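Local structure of penicillin-binding protein A (Mycobacterium tuberculosis, 3UN7) at residues R21-I26 with A74-L79; K130-A135 with N182-E187; L287-S292 with T316-A321. The protein probably cross-links peptidoglycan in the mycobacterial cell wall as a penicillin-binding D,D-transpeptidase, a role required for regulating cell length. All blocks are in the same frame, centred on the assembly; numbering follows the deposited sequence.

Contact 1 (R21-I26 with A74-L79); sequences RQRGQI and AEDPIL
The backbones of G24 and L79 are joined by a single hydrogen bond, G24 N to L79 O at 2.8 Å (N-H...O 165°), which ties the loop entering strand 26-28 to the end of the short helix 76-79 in the N-terminal, dimerisation-family region. R23 CA lies 3.3 Å from the same L79 O in a CA-H...O contact. From there the R23 side chain runs out extended as far as NE, its CG anti to the backbone N (chi1 -177°), and carries the guanidinium across L79 to D76. R23 and D76 form a salt bridge: R23 NH1 donates a hydrogen bond to D76 OD1 at 2.7 Å, almost in the guanidinium plane and nearly along the C-O axis, while R23 NH2 adds a weak hydrogen bond to the same oxygen. The carboxylate is turned 52° from the guanidinium plane. L79 CB sits over the centre of one guanidinium face, 3.6 Å above its plane. E72, in a salt bridge with R23 NE, and Y62, in a cation-pi contact, also hold the buried R23. Where strand 26-28 begins, I26 CG1 packs on L79 CD1 at 4.0 Å; the other methyl, L79 CD2, rests 3.6 Å from Q25 O.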
loop_
_atom_site.group_PDB
_atom_site.type_symbol
_atom_site.label_atom_id
_atom_site.label_comp_id
_atom_site.label_asym_id
_atom_site.label_seq_id
_atom_site.Cartn_x
_atom_site.Cartn_y
_atom_site.Cartn_z
ATOM N N ARG A 21 21.281 -25.279 -12.968
ATOM C CA ARG A 21 21.971 -24.885 -11.739
ATOM C C ARG A 21 20.981 -24.447 -10.658
ATOM O O ARG A 21 19.871 -23.998 -10.972
ATOM C CB ARG A 21 22.958 -23.741 -12.033
ATOM C CG ARG A 21 24.105 -24.121 -12.965
ATOM C CD ARG A 21 24.928 -22.889 -13.339
ATOM N NE ARG A 21 24.682 -22.460 -14.720
ATOM C CZ ARG A 21 23.815 -21.523 -15.092
ATOM N NH1 ARG A 21 23.067 -20.887 -14.193
ATOM N NH2 ARG A 21 23.693 -21.227 -16.378
ATOM N N GLN A 22 21.381 -24.592 -9.393
ATOM C CA GLN A 22 20.487 -24.317 -8.273
ATOM C C GLN A 22 20.280 -22.828 -8.029
ATOM O O GLN A 22 21.161 -22.140 -7.519
ATOM C CB GLN A 22 20.935 -25.011 -6.979
ATOM C CG GLN A 22 19.879 -24.871 -5.869
ATOM C CD GLN A 22 20.119 -25.770 -4.668
ATOM O OE1 GLN A 22 21.260 -26.074 -4.311
ATOM N NE2 GLN A 22 19.031 -26.207 -4.038
ATOM N N ARG A 23 19.098 -22.352 -8.393
ATOM C CA ARG A 23 18.692 -20.965 -8.169
ATOM C C ARG A 23 18.604 -20.714 -6.672
ATOM O O ARG A 23 18.247 -21.609 -5.907
ATOM C CB ARG A 23 17.339 -20.724 -8.828
ATOM C CG ARG A 23 16.816 -19.301 -8.748
ATOM C CD ARG A 23 15.592 -19.179 -9.643
ATOM N NE ARG A 23 15.046 -17.827 -9.669
ATOM C CZ ARG A 23 15.483 -16.852 -10.448
ATOM N NH1 ARG A 23 16.510 -17.063 -11.279
ATOM N NH2 ARG A 23 14.898 -15.661 -10.394
ATOM N N GLY A 24 18.947 -19.506 -6.252
ATOM C CA GLY A 24 18.960 -19.177 -4.835
ATOM C C GLY A 24 17.584 -18.895 -4.291
ATOM O O GLY A 24 16.590 -18.942 -5.029
ATOM N N GLN A 25 17.534 -18.574 -2.998
ATOM C CA GLN A 25 16.278 -18.463 -2.248
ATOM C C GLN A 25 15.831 -17.019 -2.060
ATOM O O GLN A 25 16.659 -16.107 -1.953
ATOM C CB GLN A 25 16.448 -19.059 -0.839
ATOM C CG GLN A 25 17.031 -20.459 -0.797
ATOM C CD GLN A 25 17.432 -20.888 0.601
ATOM O OE1 GLN A 25 17.732 -20.057 1.468
ATOM N NE2 GLN A 25 17.444 -22.188 0.828
ATOM N N ILE A 26 14.517 -16.825 -1.988
ATOM C CA ILE A 26 13.944 -15.546 -1.533
ATOM C C ILE A 26 13.415 -15.801 -0.133
ATOM O O ILE A 26 12.650 -16.738 0.060
ATOM C CB ILE A 26 12.805 -15.075 -2.453
ATOM C CG1 ILE A 26 13.325 -14.904 -3.892
ATOM C CG2 ILE A 26 12.155 -13.780 -1.903
ATOM C CD1 ILE A 26 12.231 -14.559 -4.929
ATOM N N ALA A 74 13.447 -9.064 -10.640
ATOM C CA ALA A 74 14.280 -7.957 -10.160
ATOM C C ALA A 74 15.622 -8.446 -9.615
ATOM O O ALA A 74 16.656 -7.793 -9.802
ATOM C CB ALA A 74 13.524 -7.148 -9.087
ATOM N N GLU A 75 15.607 -9.610 -8.966
ATOM C CA GLU A 75 16.834 -10.140 -8.369
ATOM C C GLU A 75 17.361 -11.335 -9.148
ATOM O O GLU A 75 18.175 -12.099 -8.648
ATOM C CB GLU A 75 16.618 -10.495 -6.882
ATOM C CG GLU A 75 16.200 -9.330 -6.006
ATOM C CD GLU A 75 17.278 -8.250 -5.839
ATOM O OE1 GLU A 75 16.928 -7.175 -5.337
ATOM O OE2 GLU A 75 18.456 -8.457 -6.197
ATOM N N ASP A 76 16.944 -11.454 -10.408
ATOM C CA ASP A 76 17.397 -12.553 -11.261
ATOM C C ASP A 76 18.919 -12.828 -11.271
ATOM O O ASP A 76 19.316 -13.986 -11.108
ATOM C CB ASP A 76 16.867 -12.391 -12.685
ATOM C CG ASP A 76 16.731 -13.721 -13.413
ATOM O OD1 ASP A 76 16.606 -14.775 -12.758
ATOM O OD2 ASP A 76 16.760 -13.706 -14.657
ATOM N N PRO A 77 19.772 -11.786 -11.460
ATOM C CA PRO A 77 21.216 -12.040 -11.513
ATOM C C PRO A 77 21.794 -12.607 -10.213
ATOM O O PRO A 77 22.704 -13.437 -10.252
ATOM C CB PRO A 77 21.807 -10.661 -11.804
ATOM C CG PRO A 77 20.684 -9.864 -12.401
ATOM C CD PRO A 77 19.480 -10.348 -11.651
ATOM N N ILE A 78 21.272 -12.168 -9.072
ATOM C CA ILE A 78 21.682 -12.730 -7.785
ATOM C C ILE A 78 21.159 -14.168 -7.658
ATOM O O ILE A 78 21.917 -15.103 -7.336
ATOM C CB ILE A 78 21.221 -11.831 -6.601
ATOM C CG1 ILE A 78 22.067 -10.539 -6.563
ATOM C CG2 ILE A 78 21.271 -12.581 -5.252
ATOM C CD1 ILE A 78 23.488 -10.712 -6.001
ATOM N N LEU A 79 19.874 -14.350 -7.956
ATOM C CA LEU A 79 19.248 -15.650 -7.752
ATOM C C LEU A 79 19.797 -16.715 -8.684
ATOM O O LEU A 79 19.958 -17.868 -8.276
ATOM C CB LEU A 79 17.714 -15.551 -7.864
ATOM C CG LEU A 79 17.099 -14.691 -6.761
ATOM C CD1 LEU A 79 15.684 -14.292 -7.116
ATOM C CD2 LEU A 79 17.128 -15.464 -5.447
#

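Contact 2 (K130-A135 with N182-E187); sequences KGAVVA and NRAISE
A132 and V134 present their side chains to A184, where the loop 182-187 passes across one face of the five-stranded antiparallel sheet of the transpeptidase domain. A132 CB stands 3.6 Å from A184 N, and the A184 methyl touches both the A132 methyl and V134, with V134 CG2 at 3.8 Å from A184 CB. V134 places this branch anti to its carbonyl carbon, beside the backbone N, which turns it to the loop. Beside K130 and G131, R183 takes over: its CD lies 3.5 Å from G131 O, and K130 CG rides over one guanidinium face of R183, 3.6 Å above the plane and offset toward the rim. Bent at chi3 (-73°), the K130 chain still leaves K130 NZ 4.8 Å from R183 NH1. These like charges are probably balanced by E432, whose carboxylate forms a salt bridge with R183 NE, and more loosely by E187, whose OE1 is a long 3.9 Å from R183 NE and well out of the guanidinium plane. E432 also pairs with K130 through the backbone and touches its side chain.

Further out, the carbonyls of A177 and S178 take hydrogen bonds from R183 NH1 and NH2, so all three guanidinium nitrogens are engaged and the group's rotation is fixed. S148 OG, on the neighbouring strand 143-149, is bonded to R183 N, while L318 and A321 of helix 317-328 pack against V134. Within the loop, N182 makes an Asx turn through a weak bond, A184 N to N182 OD1, and its carbonyl oxygen receives S186 N at 2.9 Å.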
loop_
_atom_site.group_PDB
_atom_site.type_symbol
_atom_site.label_atom_id
_atom_site.label_comp_id
_atom_site.label_asym_id
_atom_site.label_seq_id
_atom_site.Cartn_x
_atom_site.Cartn_y
_atom_site.Cartn_z
ATOM N N LYS A 130 -11.405 -8.296 -2.246
ATOM C CA LYS A 130 -10.515 -7.874 -3.321
ATOM C C LYS A 130 -9.853 -6.583 -2.874
ATOM O O LYS A 130 -10.499 -5.722 -2.287
ATOM C CB LYS A 130 -11.293 -7.648 -4.608
ATOM C CG LYS A 130 -10.423 -7.343 -5.834
ATOM C CD LYS A 130 -11.269 -6.866 -7.012
ATOM C CE LYS A 130 -12.060 -7.994 -7.640
ATOM N NZ LYS A 130 -13.030 -7.452 -8.631
ATOM N N GLY A 131 -8.555 -6.457 -3.107
ATOM C CA GLY A 131 -7.848 -5.226 -2.711
ATOM C C GLY A 131 -6.417 -5.483 -2.326
ATOM O O GLY A 131 -5.762 -6.377 -2.901
ATOM N N ALA A 132 -5.920 -4.699 -1.366
ATOM C CA ALA A 132 -4.521 -4.756 -0.974
ATOM C C ALA A 132 -4.297 -4.331 0.467
ATOM O O ALA A 132 -5.115 -3.609 1.055
ATOM C CB ALA A 132 -3.646 -3.923 -1.934
ATOM N N VAL A 133 -3.200 -4.823 1.040
ATOM C CA VAL A 133 -2.736 -4.390 2.341
ATOM C C VAL A 133 -1.233 -4.118 2.267
ATOM O O VAL A 133 -0.467 -4.916 1.715
ATOM C CB VAL A 133 -3.001 -5.453 3.447
ATOM C CG1 VAL A 133 -2.392 -5.014 4.780
ATOM C CG2 VAL A 133 -4.505 -5.736 3.598
ATOM N N VAL A 134 -0.809 -2.995 2.827
ATOM C CA VAL A 134 0.605 -2.652 2.867
ATOM C C VAL A 134 0.929 -2.280 4.295
ATOM O O VAL A 134 0.159 -1.553 4.950
ATOM C CB VAL A 134 0.962 -1.447 1.940
ATOM C CG1 VAL A 134 2.432 -1.056 2.114
ATOM C CG2 VAL A 134 0.688 -1.785 0.480
ATOM N N ALA A 135 2.066 -2.768 4.777
ATOM C CA ALA A 135 2.584 -2.377 6.067
ATOM C C ALA A 135 4.021 -1.901 5.888
ATOM O O ALA A 135 4.826 -2.518 5.183
ATOM C CB ALA A 135 2.493 -3.532 7.082
ATOM N N ASN A 182 -0.542 -7.073 -8.967
ATOM C CA ASN A 182 -0.110 -6.736 -7.626
ATOM C C ASN A 182 -0.777 -5.407 -7.297
ATOM O O ASN A 182 -0.261 -4.343 -7.627
ATOM C CB ASN A 182 1.422 -6.640 -7.525
ATOM C CG ASN A 182 1.882 -6.315 -6.127
ATOM O OD1 ASN A 182 1.087 -5.865 -5.300
ATOM N ND2 ASN A 182 3.166 -6.537 -5.845
ATOM N N ARG A 183 -1.950 -5.498 -6.674
ATOM C CA ARG A 183 -2.783 -4.335 -6.377
ATOM C C ARG A 183 -2.125 -3.340 -5.419
ATOM O O ARG A 183 -2.480 -2.164 -5.418
ATOM C CB ARG A 183 -4.136 -4.790 -5.813
ATOM C CG ARG A 183 -5.035 -5.393 -6.874
ATOM C CD ARG A 183 -6.358 -5.966 -6.335
ATOM N NE ARG A 183 -7.340 -6.023 -7.421
ATOM C CZ ARG A 183 -7.406 -6.972 -8.353
ATOM N NH1 ARG A 183 -8.331 -6.873 -9.302
ATOM N NH2 ARG A 183 -6.558 -8.012 -8.352
ATOM N N ALA A 184 -1.185 -3.811 -4.604
ATOM C CA ALA A 184 -0.523 -2.960 -3.613
ATOM C C ALA A 184 0.346 -1.867 -4.247
ATOM O O ALA A 184 0.499 -0.789 -3.672
ATOM C CB ALA A 184 0.322 -3.805 -2.690
ATOM N N ILE A 185 0.916 -2.160 -5.417
ATOM C CA ILE A 185 1.898 -1.251 -6.059
ATOM C C ILE A 185 1.677 -0.954 -7.533
ATOM O O ILE A 185 2.264 -0.016 -8.048
ATOM C CB ILE A 185 3.342 -1.764 -5.917
ATOM C CG1 ILE A 185 3.539 -3.125 -6.632
ATOM C CG2 ILE A 185 3.731 -1.834 -4.447
ATOM C CD1 ILE A 185 5.014 -3.575 -6.740
ATOM N N SER A 186 0.883 -1.774 -8.215
ATOM C CA SER A 186 0.726 -1.682 -9.682
ATOM C C SER A 186 -0.574 -1.017 -10.105
ATOM O O SER A 186 -0.744 -0.693 -11.278
ATOM C CB SER A 186 0.790 -3.070 -10.334
ATOM O OG SER A 186 2.079 -3.643 -10.206
ATOM N N GLU A 187 -1.503 -0.844 -9.169
ATOM C CA GLU A 187 -2.816 -0.289 -9.500
ATOM C C GLU A 187 -3.053 0.950 -8.653
ATOM O O GLU A 187 -2.631 1.003 -7.491
ATOM C CB GLU A 187 -3.913 -1.342 -9.277
ATOM C CG GLU A 187 -5.346 -0.956 -9.740
ATOM C CD GLU A 187 -6.322 -2.147 -9.749
ATOM O OE1 GLU A 187 -5.868 -3.315 -9.813
ATOM O OE2 GLU A 187 -7.557 -1.923 -9.684
#

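Contact 3 (L287-S292 with T316-A321)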
loop_
_atom_site.group_PDB
_atom_site.type_symbol
_atom_site.label_atom_id
_atom_site.label_comp_id
_atom_site.label_asym_id
_atom_site.label_seq_id
_atom_site.Cartn_x
_atom_site.Cartn_y
_atom_site.Cartn_z
ATOM N N LEU A 287 11.010 -3.486 -6.852
ATOM C CA LEU A 287 9.793 -3.601 -7.664
ATOM C C LEU A 287 9.336 -2.212 -8.097
ATOM O O LEU A 287 9.384 -1.273 -7.303
ATOM C CB LEU A 287 8.652 -4.304 -6.912
ATOM C CG LEU A 287 8.941 -5.674 -6.301
ATOM C CD1 LEU A 287 7.659 -6.346 -5.859
ATOM C CD2 LEU A 287 9.672 -6.554 -7.312
ATOM N N GLN A 288 8.897 -2.093 -9.345
ATOM C CA GLN A 288 8.364 -0.823 -9.853
ATOM C C GLN A 288 6.995 -0.539 -9.234
ATOM O O GLN A 288 6.146 -1.438 -9.106
ATOM C CB GLN A 288 8.233 -0.857 -11.382
ATOM C CG GLN A 288 9.565 -1.084 -12.125
ATOM C CD GLN A 288 9.507 -0.727 -13.608
ATOM O OE1 GLN A 288 8.579 -0.057 -14.070
ATOM N NE2 GLN A 288 10.512 -1.175 -14.361
ATOM N N VAL A 289 6.791 0.714 -8.861
ATOM C CA VAL A 289 5.523 1.170 -8.274
ATOM C C VAL A 289 4.880 2.140 -9.259
ATOM O O VAL A 289 5.565 3.009 -9.807
ATOM C CB VAL A 289 5.771 1.853 -6.925
ATOM C CG1 VAL A 289 4.450 2.345 -6.284
ATOM C CG2 VAL A 289 6.496 0.875 -5.981
ATOM N N ALA A 290 3.575 1.973 -9.489
ATOM C CA ALA A 290 2.787 2.897 -10.302
ATOM C C ALA A 290 2.819 4.276 -9.671
ATOM O O ALA A 290 2.730 4.414 -8.440
ATOM C CB ALA A 290 1.340 2.405 -10.418
ATOM N N GLU A 291 2.956 5.292 -10.512
ATOM C CA GLU A 291 2.959 6.680 -10.061
ATOM C C GLU A 291 1.563 7.073 -9.626
ATOM O O GLU A 291 0.600 6.794 -10.334
ATOM C CB GLU A 291 3.423 7.620 -11.187
ATOM C CG GLU A 291 3.639 9.059 -10.715
ATOM C CD GLU A 291 3.722 10.039 -11.862
ATOM O OE1 GLU A 291 2.818 10.035 -12.726
ATOM O OE2 GLU A 291 4.689 10.824 -11.902
ATOM N N SER A 292 1.469 7.718 -8.461
ATOM C CA SER A 292 0.228 8.265 -7.948
ATOM C C SER A 292 0.111 9.723 -8.365
ATOM O O SER A 292 1.118 10.380 -8.626
ATOM C CB SER A 292 0.189 8.177 -6.422
ATOM O OG SER A 292 0.171 6.825 -6.002
ATOM N N THR A 316 -1.663 4.480 -5.284
ATOM C CA THR A 316 -1.455 3.066 -4.991
ATOM C C THR A 316 -1.708 2.897 -3.506
ATOM O O THR A 316 -1.591 3.858 -2.754
ATOM C CB THR A 316 -0.026 2.599 -5.305
ATOM O OG1 THR A 316 0.910 3.321 -4.499
ATOM C CG2 THR A 316 0.317 2.792 -6.800
ATOM N N PRO A 317 -2.120 1.696 -3.073
ATOM C CA PRO A 317 -2.130 1.403 -1.636
ATOM C C PRO A 317 -0.782 1.671 -0.935
ATOM O O PRO A 317 -0.772 2.189 0.172
ATOM C CB PRO A 317 -2.521 -0.073 -1.583
ATOM C CG PRO A 317 -3.437 -0.223 -2.822
ATOM C CD PRO A 317 -2.709 0.600 -3.869
ATOM N N LEU A 318 0.338 1.344 -1.578
ATOM C CA LEU A 318 1.642 1.703 -1.019
ATOM C C LEU A 318 1.809 3.215 -0.775
ATOM O O LEU A 318 2.339 3.619 0.266
ATOM C CB LEU A 318 2.773 1.187 -1.909
ATOM C CG LEU A 318 4.198 1.588 -1.517
ATOM C CD1 LEU A 318 4.585 0.981 -0.182
ATOM C CD2 LEU A 318 5.229 1.210 -2.608
ATOM N N ALA A 319 1.399 4.043 -1.742
ATOM C CA ALA A 319 1.454 5.509 -1.566
ATOM C C ALA A 319 0.585 5.979 -0.383
ATOM O O ALA A 319 0.985 6.867 0.370
ATOM C CB ALA A 319 1.064 6.228 -2.864
ATOM N N ASN A 320 -0.594 5.378 -0.203
ATOM C CA ASN A 320 -1.419 5.734 0.956
ATOM C C ASN A 320 -0.774 5.270 2.278
ATOM O O ASN A 320 -0.816 6.009 3.256
ATOM C CB ASN A 320 -2.877 5.262 0.808
ATOM C CG ASN A 320 -3.901 6.384 1.082
ATOM O OD1 ASN A 320 -3.550 7.471 1.539
ATOM N ND2 ASN A 320 -5.177 6.103 0.815
ATOM N N ALA A 321 -0.166 4.080 2.316
ATOM C CA ALA A 321 0.616 3.646 3.500
ATOM C C ALA A 321 1.753 4.615 3.781
ATOM O O ALA A 321 2.050 4.902 4.942
ATOM C CB ALA A 321 1.186 2.217 3.330
HETATM O O HOH W 1 2.377 5.201 -5.862
#
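S292 OG accepts a hydrogen bond from T316 N at 3.1 Å (N-H...O 157°), fastening the loop 287-292 to the start of helix 317-328 in the transpeptidase domain. The serine hydroxyl is anti to its own carbonyl carbon, beside the backbone N, and in this position it also lies 3.3 Å from A319 CB, in the first turn of the helix.

T316 is the N-cap residue, and its rotamer suits that role. With chi1 at 61°, OG1 lies between the backbone N and the carbonyl carbon, a crowded position from which it accepts a hydrogen bond from A319 N at 2.9 Å. The same rotation swings CG2 to the loop side, where it touches the methyl of A290 and approaches A290 O. One threonine therefore has its two branches at different tasks: the hydroxyl closes the helix start, and the methyl packs on the loop.

Between the polar groups sits a water, 2.7 Å from each of A290 O, S292 OG and T316 OG1. It donates to the A290 carbonyl and links the two hydroxyls, which are themselves too far apart to bond directly.

Next to this polar cluster, V289 supplies an apolar flank. Its chi1 of 180° sets CG1 anti to the backbone N and CG2 anti to the carbonyl carbon. Both methyls face L318 CD2, the nearer being V289 CG2 at 3.6 Å, and the two side chains cross at about a right angle.

T316 OG1 caps the helix by satisfying the amide of A319, while S292 OG, by satisfying the amide of T316, positions the capping residue from the second shell; the water couples both hydroxyls to the loop carbonyl, so that the loop and the cap are held as one hydrogen-bonded unit.

In the fold
Contacts 2 and 3 adjoin, their centres 8 Å apart. The loop 182-187 is common ground: I185 O to A290 N (2.8 Å) and A184 O to L318 N (3.0 Å) are probable hydrogen bonds, joining it to 287-292 and to the first turn of helix 317-328. The centre of contact 1 is 25 Å from those of the others, but its segment 74-79 touches contact 3, A74 CB to L287 CD2 at 4.3 Å, so contact 3 reaches the N-terminal region. Contacts 1 and 2 do not touch, their nearest atoms being about 10 Å apart. Toward the active site, N320 ND2 is hydrogen-bonded to T194 OG1, next in sequence to S193, the probable acyl-ester nucleophile.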